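Local coordinates for ABC transporter periplasmic peptide-binding protein (Pseudoalteromonas, PDB 4QFL) that binds dipeptides in the periplasm, here Ala-Phe, and probably delivers them to an ABC transporter for uptake, at residues D62-I67 with F93-G98; D116-T121 with H161-E166; F122-D127 with V184-E189. All blocks are in the same frame, centred on the assembly; numbering follows the deposited sequence.

Contact 1. Residues D62-I67 with F93-G98; sequences DRLISI and FTLRKG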
ATOM      1  N   ASP A  62      -4.567 -15.267  -6.438  1.00 13.99           N
ATOM      2  CA  ASP A  62      -5.854 -14.631  -6.691  1.00 19.37           C
ATOM      3  C   ASP A  62      -6.537 -14.358  -5.364  1.00 18.26           C
ATOM      4  O   ASP A  62      -6.267 -15.034  -4.379  1.00 17.25           O
ATOM      5  CB  ASP A  62      -6.781 -15.527  -7.516  1.00 17.73           C
ATOM      6  CG  ASP A  62      -6.207 -15.894  -8.871  1.00 18.09           C
ATOM      7  OD1 ASP A  62      -6.233 -15.042  -9.779  1.00 18.95           O
ATOM      8  OD2 ASP A  62      -5.768 -17.052  -9.036  1.00 20.10           O
ATOM      9  N   ARG A  63      -7.434 -13.378  -5.357  1.00 20.18           N
ATOM     10  CA  ARG A  63      -8.266 -13.080  -4.201  1.00 18.58           C
ATOM     11  C   ARG A  63      -9.621 -13.718  -4.410  1.00 17.56           C
ATOM     12  O   ARG A  63      -9.888 -14.303  -5.458  1.00 19.45           O
ATOM     13  CB  ARG A  63      -8.454 -11.572  -4.046  1.00 17.50           C
ATOM     14  CG  ARG A  63      -7.168 -10.794  -3.785  1.00 18.42           C
ATOM     15  CD  ARG A  63      -7.306  -9.333  -4.247  1.00 17.51           C
ATOM     16  NE  ARG A  63      -7.365  -9.251  -5.702  1.00 18.68           N
ATOM     17  CZ  ARG A  63      -7.504  -8.127  -6.395  1.00 19.48           C
ATOM     18  NH1 ARG A  63      -7.598  -6.961  -5.766  1.00 21.03           N
ATOM     19  NH2 ARG A  63      -7.549  -8.168  -7.722  1.00 24.00           N
ATOM     20  N   LEU A  64     -10.476 -13.602  -3.404  1.00 18.21           N
ATOM     21  CA  LEU A  64     -11.865 -14.001  -3.524  1.00 19.84           C
ATOM     22  C   LEU A  64     -12.597 -13.088  -4.504  1.00 17.99           C
ATOM     23  O   LEU A  64     -13.363 -13.535  -5.352  1.00 20.03           O
ATOM     24  CB  LEU A  64     -12.539 -13.917  -2.152  1.00 18.59           C
ATOM     25  CG  LEU A  64     -12.025 -14.942  -1.144  1.00 19.14           C
ATOM     26  CD1 LEU A  64     -12.645 -14.704   0.223  1.00 20.73           C
ATOM     27  CD2 LEU A  64     -12.328 -16.339  -1.650  1.00 18.19           C
ATOM     28  N   ILE A  65     -12.356 -11.792  -4.360  1.00 18.83           N
ATOM     29  CA  ILE A  65     -13.007 -10.777  -5.163  1.00 17.21           C
ATOM     30  C   ILE A  65     -12.035  -9.646  -5.436  1.00 19.80           C
ATOM     31  O   ILE A  65     -10.980  -9.529  -4.786  1.00 18.08           O
ATOM     32  CB  ILE A  65     -14.204 -10.168  -4.445  1.00 14.60           C
ATOM     33  CG1 ILE A  65     -13.810  -9.746  -3.031  1.00 16.74           C
ATOM     34  CG2 ILE A  65     -15.338 -11.144  -4.400  1.00 19.60           C
ATOM     35  CD1 ILE A  65     -14.821  -8.867  -2.358  1.00 18.21           C
ATOM     36  N   SER A  66     -12.397  -8.816  -6.405  1.00 17.64           N
ATOM     37  CA  SER A  66     -11.652  -7.598  -6.681  1.00 18.83           C
ATOM     38  C   SER A  66     -12.622  -6.424  -6.792  1.00 18.50           C
ATOM     39  O   SER A  66     -13.825  -6.585  -6.624  1.00 17.42           O
ATOM     40  CB  SER A  66     -10.814  -7.743  -7.962  1.00 19.62           C
ATOM     41  OG  SER A  66     -11.624  -8.017  -9.100  1.00 20.04           O
ATOM     42  N   ILE A  67     -12.090  -5.240  -7.063  1.00 18.89           N
ATOM     43  CA  ILE A  67     -12.917  -4.060  -7.248  1.00 16.94           C
ATOM     44  C   ILE A  67     -12.699  -3.506  -8.651  1.00 20.13           C
ATOM     45  O   ILE A  67     -11.572  -3.204  -9.048  1.00 21.60           O
ATOM     46  CB  ILE A  67     -12.572  -2.992  -6.217  1.00 18.09           C
ATOM     47  CG1 ILE A  67     -12.840  -3.539  -4.815  1.00 21.67           C
ATOM     48  CG2 ILE A  67     -13.364  -1.721  -6.479  1.00 19.07           C
ATOM     49  CD1 ILE A  67     -12.319  -2.674  -3.686  1.00 17.73           C
ATOM     50  N   PHE A  93     -19.470 -16.519   1.107  1.00 22.98           N
ATOM     51  CA  PHE A  93     -18.825 -16.590  -0.199  1.00 21.86           C
ATOM     52  C   PHE A  93     -19.054 -17.958  -0.824  1.00 21.78           C
ATOM     53  O   PHE A  93     -18.789 -18.978  -0.197  1.00 21.65           O
ATOM     54  CB  PHE A  93     -17.308 -16.374  -0.065  1.00 21.55           C
ATOM     55  CG  PHE A  93     -16.918 -14.986   0.356  1.00 20.64           C
ATOM     56  CD1 PHE A  93     -16.694 -13.996  -0.591  1.00 20.62           C
ATOM     57  CD2 PHE A  93     -16.755 -14.675   1.691  1.00 22.34           C
ATOM     58  CE1 PHE A  93     -16.332 -12.723  -0.210  1.00 18.75           C
ATOM     59  CE2 PHE A  93     -16.391 -13.400   2.079  1.00 23.01           C
ATOM     60  CZ  PHE A  93     -16.177 -12.424   1.125  1.00 20.70           C
ATOM     61  N   THR A  94     -19.541 -17.977  -2.059  1.00 22.68           N
ATOM     62  CA  THR A  94     -19.570 -19.203  -2.850  1.00 23.87           C
ATOM     63  C   THR A  94     -18.284 -19.244  -3.651  1.00 22.20           C
ATOM     64  O   THR A  94     -17.879 -18.234  -4.214  1.00 23.29           O
ATOM     65  CB  THR A  94     -20.755 -19.240  -3.848  1.00 22.75           C
ATOM     66  OG1 THR A  94     -21.968 -18.879  -3.184  1.00 23.90           O
ATOM     67  CG2 THR A  94     -20.902 -20.626  -4.448  1.00 22.18           C
ATOM     68  N   LEU A  95     -17.651 -20.407  -3.720  1.00 22.31           N
ATOM     69  CA  LEU A  95     -16.311 -20.499  -4.287  1.00 21.82           C
ATOM     70  C   LEU A  95     -16.245 -21.247  -5.607  1.00 22.75           C
ATOM     71  O   LEU A  95     -16.962 -22.225  -5.823  1.00 23.12           O
ATOM     72  CB  LEU A  95     -15.340 -21.148  -3.298  1.00 21.46           C
ATOM     73  CG  LEU A  95     -15.341 -20.665  -1.848  1.00 23.30           C
ATOM     74  CD1 LEU A  95     -14.398 -21.543  -1.032  1.00 22.48           C
ATOM     75  CD2 LEU A  95     -14.959 -19.191  -1.745  1.00 19.18           C
ATOM     76  N   ARG A  96     -15.344 -20.786  -6.465  1.00 22.68           N
ATOM     77  CA  ARG A  96     -15.113 -21.365  -7.788  1.00 21.54           C
ATOM     78  C   ARG A  96     -14.619 -22.809  -7.717  1.00 20.83           C
ATOM     79  O   ARG A  96     -13.763 -23.138  -6.900  1.00 24.52           O
ATOM     80  CB  ARG A  96     -14.095 -20.507  -8.544  1.00 20.22           C
ATOM     81  CG  ARG A  96     -13.866 -20.907  -9.982  1.00 22.26           C
ATOM     82  CD  ARG A  96     -13.071 -19.834 -10.698  1.00 21.41           C
ATOM     83  NE  ARG A  96     -13.596 -18.490 -10.453  1.00 24.89           N
ATOM     84  CZ  ARG A  96     -14.365 -17.819 -11.306  1.00 26.60           C
ATOM     85  NH1 ARG A  96     -14.698 -18.366 -12.473  1.00 26.87           N
ATOM     86  NH2 ARG A  96     -14.790 -16.596 -11.006  1.00 24.44           N
ATOM     87  N   LYS A  97     -15.164 -23.667  -8.576  1.00 22.72           N
ATOM     88  CA  LYS A  97     -14.745 -25.060  -8.653  1.00 21.81           C
ATOM     89  C   LYS A  97     -13.713 -25.234  -9.757  1.00 24.01           C
ATOM     90  O   LYS A  97     -13.718 -24.497 -10.749  1.00 24.94           O
ATOM     91  CB  LYS A  97     -15.954 -25.972  -8.924  1.00 28.04           C
ATOM     92  CG  LYS A  97     -16.434 -26.828  -7.738  1.00 27.35           C
ATOM     93  CD  LYS A  97     -17.496 -27.833  -8.190  1.00 26.45           C
ATOM     94  CE  LYS A  97     -17.658 -28.981  -7.216  1.00 28.32           C
ATOM     95  NZ  LYS A  97     -16.360 -29.636  -6.895  1.00 33.89           N
ATOM     96  N   GLY A  98     -12.820 -26.202  -9.588  1.00 24.37           N
ATOM     97  CA  GLY A  98     -11.865 -26.524 -10.627  1.00 23.87           C
ATOM     98  C   GLY A  98     -10.616 -25.665 -10.647  1.00 25.90           C
ATOM     99  O   GLY A  98      -9.929 -25.595 -11.661  1.00 28.32           O
TER
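L64 forks between two residues of strand 90-95, giving one methyl to F93 and the other to L95. Its CD1 sits almost squarely over the F93 ring, 4.1 Å from the centroid and 4° off the normal, a CH-pi contact in which the methyl hydrogens face the pi cloud. The other branch, CD2, meets CD2 of L95 at 3.9 Å. Leucine suits this place because its branching at CG sends two methyls apart, one to a flat ring and one to an aliphatic partner. The L64 and F93 side chains cross at about a right angle; chi1 of -68° swings the F93 ring toward L64, and chi2 of -89° turns its face to the methyl.

In the fold, this is where the segment entering the two-stranded hairpin of 65-67 and 74-76 packs on the four-stranded antiparallel sheet that contains strand 90-95. The backbone of L64 is held by hydrogen bonds to E77 and A79. Further out, M178 and L175 of helix 174-178 touch L64 and F93 respectively, while the F165 ring meets that of F93 at a steep angle.

Contact 2. Residues D116-T121 with H161-E166; sequences DDVIFT and HQVRFE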
ATOM      1  N   ASP A 116     -11.611 -25.205   2.558  1.00 22.39           N
ATOM      2  CA  ASP A 116     -10.560 -25.416   3.547  1.00 20.15           C
ATOM      3  C   ASP A 116      -9.415 -24.412   3.409  1.00 21.23           C
ATOM      4  O   ASP A 116      -8.813 -24.006   4.404  1.00 20.33           O
ATOM      5  CB  ASP A 116     -10.018 -26.837   3.441  1.00 23.12           C
ATOM      6  CG  ASP A 116     -10.981 -27.864   3.982  1.00 26.94           C
ATOM      7  OD1 ASP A 116     -11.862 -27.480   4.780  1.00 26.07           O
ATOM      8  OD2 ASP A 116     -10.848 -29.056   3.626  1.00 30.16           O
ATOM      9  N   ASP A 117      -9.119 -24.027   2.173  1.00 20.05           N
ATOM     10  CA  ASP A 117      -8.053 -23.069   1.882  1.00 18.69           C
ATOM     11  C   ASP A 117      -8.423 -21.666   2.333  1.00 19.56           C
ATOM     12  O   ASP A 117      -7.581 -20.903   2.814  1.00 19.47           O
ATOM     13  CB  ASP A 117      -7.757 -23.077   0.391  1.00 19.46           C
ATOM     14  CG  ASP A 117      -7.364 -24.450  -0.109  1.00 21.44           C
ATOM     15  OD1 ASP A 117      -6.365 -24.993   0.405  1.00 18.84           O
ATOM     16  OD2 ASP A 117      -8.066 -24.990  -0.994  1.00 21.32           O
ATOM     17  N   VAL A 118      -9.697 -21.332   2.179  1.00 21.83           N
ATOM     18  CA  VAL A 118     -10.198 -20.035   2.604  1.00 17.77           C
ATOM     19  C   VAL A 118     -10.142 -19.940   4.114  1.00 18.34           C
ATOM     20  O   VAL A 118      -9.641 -18.958   4.675  1.00 20.40           O
ATOM     21  CB  VAL A 118     -11.629 -19.811   2.107  1.00 20.22           C
ATOM     22  CG1 VAL A 118     -12.195 -18.502   2.640  1.00 19.15           C
ATOM     23  CG2 VAL A 118     -11.655 -19.831   0.581  1.00 21.48           C
ATOM     24  N   ILE A 119     -10.643 -20.977   4.776  1.00 20.49           N
ATOM     25  CA  ILE A 119     -10.660 -20.994   6.223  1.00 19.33           C
ATOM     26  C   ILE A 119      -9.242 -20.948   6.769  1.00 19.34           C
ATOM     27  O   ILE A 119      -8.974 -20.232   7.729  1.00 20.42           O
ATOM     28  CB  ILE A 119     -11.447 -22.196   6.770  1.00 21.76           C
ATOM     29  CG1 ILE A 119     -12.868 -22.166   6.199  1.00 19.67           C
ATOM     30  CG2 ILE A 119     -11.506 -22.134   8.272  1.00 16.60           C
ATOM     31  CD1 ILE A 119     -13.608 -23.487   6.255  1.00 20.38           C
ATOM     32  N   PHE A 120      -8.321 -21.680   6.148  1.00 18.27           N
ATOM     33  CA  PHE A 120      -6.940 -21.644   6.612  1.00 18.20           C
ATOM     34  C   PHE A 120      -6.275 -20.294   6.407  1.00 20.03           C
ATOM     35  O   PHE A 120      -5.664 -19.742   7.321  1.00 20.20           O
ATOM     36  CB  PHE A 120      -6.071 -22.678   5.922  1.00 20.90           C
ATOM     37  CG  PHE A 120      -4.606 -22.440   6.143  1.00 20.27           C
ATOM     38  CD1 PHE A 120      -3.998 -22.838   7.333  1.00 22.99           C
ATOM     39  CD2 PHE A 120      -3.843 -21.773   5.195  1.00 19.07           C
ATOM     40  CE1 PHE A 120      -2.641 -22.604   7.558  1.00 23.52           C
ATOM     41  CE2 PHE A 120      -2.483 -21.531   5.411  1.00 21.55           C
ATOM     42  CZ  PHE A 120      -1.881 -21.941   6.593  1.00 19.77           C
ATOM     43  N   THR A 121      -6.348 -19.799   5.181  1.00 18.83           N
ATOM     44  CA  THR A 121      -5.735 -18.523   4.822  1.00 20.84           C
ATOM     45  C   THR A 121      -6.154 -17.397   5.753  1.00 19.53           C
ATOM     46  O   THR A 121      -5.320 -16.616   6.244  1.00 18.22           O
ATOM     47  CB  THR A 121      -6.113 -18.127   3.387  1.00 17.26           C
ATOM     48  OG1 THR A 121      -5.632 -19.121   2.480  1.00 17.38           O
ATOM     49  CG2 THR A 121      -5.503 -16.772   3.037  1.00 18.64           C
ATOM     50  N   HIS A 161     -17.433 -25.864  -1.202  1.00 22.27           N
ATOM     51  CA  HIS A 161     -17.203 -24.629  -1.951  1.00 25.25           C
ATOM     52  C   HIS A 161     -18.148 -23.493  -1.545  1.00 24.76           C
ATOM     53  O   HIS A 161     -18.623 -22.727  -2.386  1.00 24.83           O
ATOM     54  CB  HIS A 161     -17.223 -24.885  -3.468  1.00 24.84           C
ATOM     55  CG  HIS A 161     -16.214 -25.899  -3.910  1.00 25.46           C
ATOM     56  ND1 HIS A 161     -14.922 -25.565  -4.250  1.00 25.86           N
ATOM     57  CD2 HIS A 161     -16.298 -27.244  -4.023  1.00 23.10           C
ATOM     58  CE1 HIS A 161     -14.256 -26.662  -4.567  1.00 26.48           C
ATOM     59  NE2 HIS A 161     -15.070 -27.694  -4.441  1.00 29.17           N
ATOM     60  N   GLN A 162     -18.406 -23.390  -0.245  1.00 23.25           N
ATOM     61  CA  GLN A 162     -19.077 -22.223   0.313  1.00 23.74           C
ATOM     62  C   GLN A 162     -18.685 -22.046   1.782  1.00 23.29           C
ATOM     63  O   GLN A 162     -18.638 -23.011   2.549  1.00 24.49           O
ATOM     64  CB  GLN A 162     -20.595 -22.318   0.151  1.00 23.60           C
ATOM     65  CG  GLN A 162     -21.345 -21.098   0.674  1.00 23.86           C
ATOM     66  CD  GLN A 162     -22.837 -21.165   0.425  1.00 25.40           C
ATOM     67  OE1 GLN A 162     -23.585 -21.705   1.228  1.00 25.99           O
ATOM     68  NE2 GLN A 162     -23.275 -20.603  -0.682  1.00 27.17           N
ATOM     69  N   VAL A 163     -18.374 -20.813   2.164  1.00 21.84           N
ATOM     70  CA  VAL A 163     -18.031 -20.526   3.544  1.00 22.03           C
ATOM     71  C   VAL A 163     -18.818 -19.323   3.990  1.00 19.42           C
ATOM     72  O   VAL A 163     -19.315 -18.565   3.167  1.00 22.32           O
ATOM     73  CB  VAL A 163     -16.521 -20.235   3.720  1.00 20.84           C
ATOM     74  CG1 VAL A 163     -15.692 -21.427   3.270  1.00 20.29           C
ATOM     75  CG2 VAL A 163     -16.123 -18.971   2.955  1.00 21.60           C
ATOM     76  N   ARG A 164     -18.933 -19.145   5.297  1.00 20.29           N
ATOM     77  CA  ARG A 164     -19.587 -17.966   5.838  1.00 23.82           C
ATOM     78  C   ARG A 164     -18.730 -17.344   6.941  1.00 21.80           C
ATOM     79  O   ARG A 164     -18.433 -17.993   7.941  1.00 22.74           O
ATOM     80  CB  ARG A 164     -20.983 -18.331   6.352  1.00 23.72           C
ATOM     81  CG  ARG A 164     -21.706 -17.207   7.048  1.00 22.25           C
ATOM     82  CD  ARG A 164     -23.026 -17.675   7.646  1.00 27.29           C
ATOM     83  NE  ARG A 164     -22.837 -18.657   8.715  1.00 29.46           N
ATOM     84  CZ  ARG A 164     -23.289 -19.907   8.673  1.00 29.93           C
ATOM     85  NH1 ARG A 164     -23.963 -20.330   7.612  1.00 31.01           N
ATOM     86  NH2 ARG A 164     -23.072 -20.733   9.692  1.00 28.96           N
ATOM     87  N   PHE A 165     -18.301 -16.102   6.732  1.00 21.96           N
ATOM     88  CA  PHE A 165     -17.577 -15.343   7.751  1.00 21.50           C
ATOM     89  C   PHE A 165     -18.563 -14.800   8.795  1.00 24.17           C
ATOM     90  O   PHE A 165     -19.574 -14.190   8.444  1.00 24.41           O
ATOM     91  CB  PHE A 165     -16.814 -14.159   7.126  1.00 22.28           C
ATOM     92  CG  PHE A 165     -15.600 -14.546   6.312  1.00 17.76           C
ATOM     93  CD1 PHE A 165     -15.730 -15.199   5.090  1.00 20.91           C
ATOM     94  CD2 PHE A 165     -14.324 -14.208   6.750  1.00 20.00           C
ATOM     95  CE1 PHE A 165     -14.606 -15.538   4.331  1.00 20.59           C
ATOM     96  CE2 PHE A 165     -13.199 -14.534   5.996  1.00 21.03           C
ATOM     97  CZ  PHE A 165     -13.341 -15.203   4.786  1.00 22.00           C
ATOM     98  N   GLU A 166     -18.262 -15.013  10.074  1.00 25.53           N
ATOM     99  CA  GLU A 166     -19.061 -14.441  11.153  1.00 25.64           C
ATOM    100  C   GLU A 166     -18.284 -13.309  11.825  1.00 23.95           C
ATOM    101  O   GLU A 166     -17.199 -13.528  12.366  1.00 23.37           O
ATOM    102  CB  GLU A 166     -19.417 -15.512  12.184  1.00 22.86           C
ATOM    103  CG  GLU A 166     -20.046 -16.754  11.591  1.00 28.27           C
ATOM    104  CD  GLU A 166     -21.500 -16.544  11.214  1.00 30.42           C
ATOM    105  OE1 GLU A 166     -21.996 -15.407  11.364  1.00 31.95           O
ATOM    106  OE2 GLU A 166     -22.150 -17.518  10.771  1.00 32.69           O
TER
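V163 and V118 meet through one methyl each, CG2 of V163 lying 4.0 Å from CG1 of V118, and they have more surface buried here than any other residue of the two segments. V163 uses both branches. While CG2 turns to V118, its CG1 lies against I119, 4.1 Å from I119 CG1, with the I119 and V163 side chains sliding past each other in opposite directions. V118 works differently: a single methyl does the touching on two fronts. With CG1 anti to the backbone N (chi1 176°), that methyl is carried off the helix to V163 and also to the far end of F165, where CZ is 4.1 Å away. V118 and F165 cross at about a right angle, and the methyl approaches the ring obliquely.

Helix 115-126 here packs on one face of the antiparallel sheet of strands 79-84, 90-95, 162-167 and 152-159, running roughly along strand 162-167. The local axes of helix 116-121 and strand 162-166 are 9.0 Å apart and run 27° from parallel. Beta-branched V163 suits an extended strand; on the helix, V118 is short enough to let the two backbones come close. F165 reaches farther, and its side chain also touches I155 of strand 152-159.

Polar groups are settled away from this apolar layer. T121 OG1 bonds to D117 O at 2.7 Å, tilted 30° from the carbonyl plane, and T121 N reaches the same oxygen from the opposite face, so one carbonyl serves two donors. At the helix start, the carboxylate of D117 is paired with R111 and that of D116 with R157 of strand 152-159, a residue the I119 side chain also touches.

Contact 3. Residues F122-D127 with V184-E189; sequences FSRLFD and VVLSKE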
ATOM      1  N   PHE A 122      -7.455 -17.306   5.992  1.00 18.01           N
ATOM      2  CA  PHE A 122      -7.973 -16.186   6.771  1.00 21.05           C
ATOM      3  C   PHE A 122      -8.011 -16.418   8.282  1.00 22.95           C
ATOM      4  O   PHE A 122      -7.874 -15.465   9.052  1.00 21.97           O
ATOM      5  CB  PHE A 122      -9.285 -15.649   6.175  1.00 20.27           C
ATOM      6  CG  PHE A 122      -9.092 -15.054   4.802  1.00 23.16           C
ATOM      7  CD1 PHE A 122      -8.534 -13.793   4.655  1.00 20.98           C
ATOM      8  CD2 PHE A 122      -9.384 -15.787   3.663  1.00 21.51           C
ATOM      9  CE1 PHE A 122      -8.311 -13.265   3.414  1.00 18.73           C
ATOM     10  CE2 PHE A 122      -9.158 -15.258   2.414  1.00 20.25           C
ATOM     11  CZ  PHE A 122      -8.613 -13.997   2.292  1.00 19.70           C
ATOM     12  N   SER A 123      -8.144 -17.666   8.715  1.00 18.39           N
ATOM     13  CA  SER A 123      -8.030 -17.935  10.136  1.00 20.53           C
ATOM     14  C   SER A 123      -6.580 -17.775  10.588  1.00 20.99           C
ATOM     15  O   SER A 123      -6.330 -17.535  11.761  1.00 22.64           O
ATOM     16  CB  SER A 123      -8.582 -19.310  10.512  1.00 20.22           C
ATOM     17  OG  SER A 123      -7.751 -20.348  10.032  1.00 22.96           O
ATOM     18  N   ARG A 124      -5.622 -17.880   9.670  1.00 19.08           N
ATOM     19  CA  ARG A 124      -4.232 -17.601  10.034  1.00 17.79           C
ATOM     20  C   ARG A 124      -4.090 -16.207  10.662  1.00 18.07           C
ATOM     21  O   ARG A 124      -3.228 -15.975  11.506  1.00 19.54           O
ATOM     22  CB  ARG A 124      -3.294 -17.733   8.824  1.00 18.98           C
ATOM     23  CG  ARG A 124      -1.854 -17.314   9.125  1.00 19.59           C
ATOM     24  CD  ARG A 124      -0.882 -17.561   7.981  1.00 16.76           C
ATOM     25  NE  ARG A 124       0.487 -17.236   8.390  1.00 18.06           N
ATOM     26  CZ  ARG A 124       1.534 -17.258   7.572  1.00 22.01           C
ATOM     27  NH1 ARG A 124       1.378 -17.585   6.298  1.00 22.03           N
ATOM     28  NH2 ARG A 124       2.736 -16.941   8.023  1.00 21.33           N
ATOM     29  N   LEU A 125      -4.946 -15.281  10.248  1.00 18.80           N
ATOM     30  CA  LEU A 125      -4.876 -13.899  10.731  1.00 21.25           C
ATOM     31  C   LEU A 125      -5.461 -13.690  12.134  1.00 23.18           C
ATOM     32  O   LEU A 125      -4.857 -13.011  12.964  1.00 25.53           O
ATOM     33  CB  LEU A 125      -5.570 -12.947   9.749  1.00 19.46           C
ATOM     34  CG  LEU A 125      -5.212 -13.107   8.278  1.00 17.26           C
ATOM     35  CD1 LEU A 125      -6.157 -12.253   7.442  1.00 20.24           C
ATOM     36  CD2 LEU A 125      -3.759 -12.733   8.024  1.00 19.98           C
ATOM     37  N   PHE A 126      -6.626 -14.271  12.405  1.00 22.23           N
ATOM     38  CA  PHE A 126      -7.335 -13.947  13.640  1.00 25.91           C
ATOM     39  C   PHE A 126      -7.329 -15.062  14.675  1.00 25.83           C
ATOM     40  O   PHE A 126      -7.621 -14.823  15.842  1.00 29.67           O
ATOM     41  CB  PHE A 126      -8.787 -13.567  13.344  1.00 26.21           C
ATOM     42  CG  PHE A 126      -9.609 -14.703  12.812  1.00 26.35           C
ATOM     43  CD1 PHE A 126     -10.061 -15.701  13.652  1.00 25.15           C
ATOM     44  CD2 PHE A 126      -9.934 -14.773  11.472  1.00 26.08           C
ATOM     45  CE1 PHE A 126     -10.808 -16.747  13.166  1.00 27.75           C
ATOM     46  CE2 PHE A 126     -10.685 -15.820  10.985  1.00 28.01           C
ATOM     47  CZ  PHE A 126     -11.126 -16.810  11.834  1.00 26.67           C
ATOM     48  N   ASP A 127      -7.026 -16.279  14.247  1.00 24.04           N
ATOM     49  CA  ASP A 127      -7.122 -17.427  15.135  1.00 22.58           C
ATOM     50  C   ASP A 127      -5.763 -17.785  15.697  1.00 23.83           C
ATOM     51  O   ASP A 127      -4.897 -18.264  14.976  1.00 23.47           O
ATOM     52  CB  ASP A 127      -7.707 -18.620  14.381  1.00 23.76           C
ATOM     53  CG  ASP A 127      -8.146 -19.742  15.298  1.00 28.18           C
ATOM     54  OD1 ASP A 127      -7.720 -19.779  16.475  1.00 26.76           O
ATOM     55  OD2 ASP A 127      -8.912 -20.604  14.824  1.00 28.57           O
ATOM     56  N   VAL A 184      -5.030 -12.417  -0.401  1.00 16.27           N
ATOM     57  CA  VAL A 184      -4.925 -13.505  -1.372  1.00 16.05           C
ATOM     58  C   VAL A 184      -5.256 -14.816  -0.712  1.00 15.86           C
ATOM     59  O   VAL A 184      -5.234 -14.922   0.514  1.00 17.27           O
ATOM     60  CB  VAL A 184      -3.532 -13.615  -1.975  1.00 15.00           C
ATOM     61  CG1 VAL A 184      -3.137 -12.301  -2.648  1.00 16.70           C
ATOM     62  CG2 VAL A 184      -2.522 -14.021  -0.919  1.00 15.24           C
ATOM     63  N   VAL A 185      -5.557 -15.814  -1.532  1.00 15.58           N
ATOM     64  CA  VAL A 185      -5.827 -17.167  -1.048  1.00 17.68           C
ATOM     65  C   VAL A 185      -4.589 -18.070  -1.072  1.00 17.66           C
ATOM     66  O   VAL A 185      -3.933 -18.210  -2.111  1.00 18.63           O
ATOM     67  CB  VAL A 185      -6.929 -17.833  -1.883  1.00 16.64           C
ATOM     68  CG1 VAL A 185      -7.128 -19.272  -1.437  1.00 18.36           C
ATOM     69  CG2 VAL A 185      -8.217 -17.046  -1.756  1.00 18.67           C
ATOM     70  N   LEU A 186      -4.289 -18.690   0.068  1.00 17.01           N
ATOM     71  CA  LEU A 186      -3.120 -19.557   0.198  1.00 17.77           C
ATOM     72  C   LEU A 186      -3.485 -21.039   0.163  1.00 17.29           C
ATOM     73  O   LEU A 186      -4.657 -21.395   0.228  1.00 18.28           O
ATOM     74  CB  LEU A 186      -2.373 -19.253   1.500  1.00 20.18           C
ATOM     75  CG  LEU A 186      -1.982 -17.793   1.719  1.00 20.14           C
ATOM     76  CD1 LEU A 186      -1.289 -17.621   3.066  1.00 21.08           C
ATOM     77  CD2 LEU A 186      -1.081 -17.367   0.606  1.00 18.71           C
ATOM     78  N   SER A 187      -2.465 -21.890   0.067  1.00 17.71           N
ATOM     79  CA  SER A 187      -2.643 -23.344   0.031  1.00 19.45           C
ATOM     80  C   SER A 187      -2.572 -24.009   1.403  1.00 20.00           C
ATOM     81  O   SER A 187      -1.513 -24.028   2.037  1.00 20.19           O
ATOM     82  CB  SER A 187      -1.583 -23.998  -0.852  1.00 18.41           C
ATOM     83  OG  SER A 187      -1.628 -25.409  -0.691  1.00 18.77           O
ATOM     84  N   LYS A 188      -3.689 -24.578   1.846  1.00 22.41           N
ATOM     85  CA  LYS A 188      -3.695 -25.333   3.088  1.00 19.93           C
ATOM     86  C   LYS A 188      -2.895 -26.619   2.954  1.00 21.58           C
ATOM     87  O   LYS A 188      -2.158 -26.999   3.869  1.00 22.71           O
ATOM     88  CB  LYS A 188      -5.110 -25.648   3.556  1.00 19.36           C
ATOM     89  CG  LYS A 188      -5.109 -26.265   4.945  1.00 21.67           C
ATOM     90  CD  LYS A 188      -6.488 -26.599   5.453  1.00 21.46           C
ATOM     91  CE  LYS A 188      -6.391 -27.164   6.861  1.00 26.04           C
ATOM     92  NZ  LYS A 188      -7.715 -27.532   7.429  1.00 28.97           N
ATOM     93  N   GLU A 189      -3.032 -27.297   1.821  1.00 21.09           N
ATOM     94  CA  GLU A 189      -2.289 -28.539   1.642  1.00 21.88           C
ATOM     95  C   GLU A 189      -0.787 -28.302   1.742  1.00 21.82           C
ATOM     96  O   GLU A 189      -0.080 -29.042   2.414  1.00 22.93           O
ATOM     97  CB  GLU A 189      -2.641 -29.236   0.331  1.00 23.74           C
ATOM     98  CG  GLU A 189      -1.891 -30.553   0.166  1.00 24.37           C
ATOM     99  CD  GLU A 189      -2.286 -31.307  -1.085  1.00 26.35           C
ATOM    100  OE1 GLU A 189      -2.891 -30.681  -1.980  1.00 24.87           O
ATOM    101  OE2 GLU A 189      -1.990 -32.523  -1.171  1.00 27.61           O
TER
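This is a small buried contact, 125 Å² in all, without a hydrogen bond across it, where the C-terminal half of helix 115-126 passes the extended segment leading into helix 188-196. F122 brings the end of its ring to the backbone of that segment: CZ stands 3.9 Å from V184 O, with the oxygen oblique to the ring. Phenylalanine suits this place because it is long enough to reach that segment while its side chain also touches the sheet.

R124 approaches with its chain extended from CG to NE, CG being anti to the backbone N (chi1 174°). The L186 side chain crosses it at about a right angle and sets CD1 near the plane of the guanidinium at its edge, 4.2 Å from NH1. This is plain van der Waals packing; the charge of the buried arginine is met by a salt bridge from NH2 to D204, and NE is hydrogen-bonded to Y140 OH.

S187 is the N-cap of helix 188-196, its OG bonded to Y190 N. On the sheet side, F122 rests on I155 of strand 152-159.

Contacts 1 and 2 share the four-stranded sheet: strands 90-95 and 162-167 are neighbours in it, joined by L95 N to H161 O (2.8 Å) and F93 N to V163 O (2.9 Å). Contacts 2 and 3 use successive parts of helix 115-126, their centres about 9 Å apart, and T121 OG1 bonds to L186 N at 2.8 Å. Contact 3 reaches back to contact 1 where D62 O is bonded by V185 N at 3.0 Å and L64 CD1 packs on F122 CE2. All three lie on the same side of the chain's centre. In contact 3 the V184 side chain lies about 12 Å from the bound alanine, so it does not line the pocket.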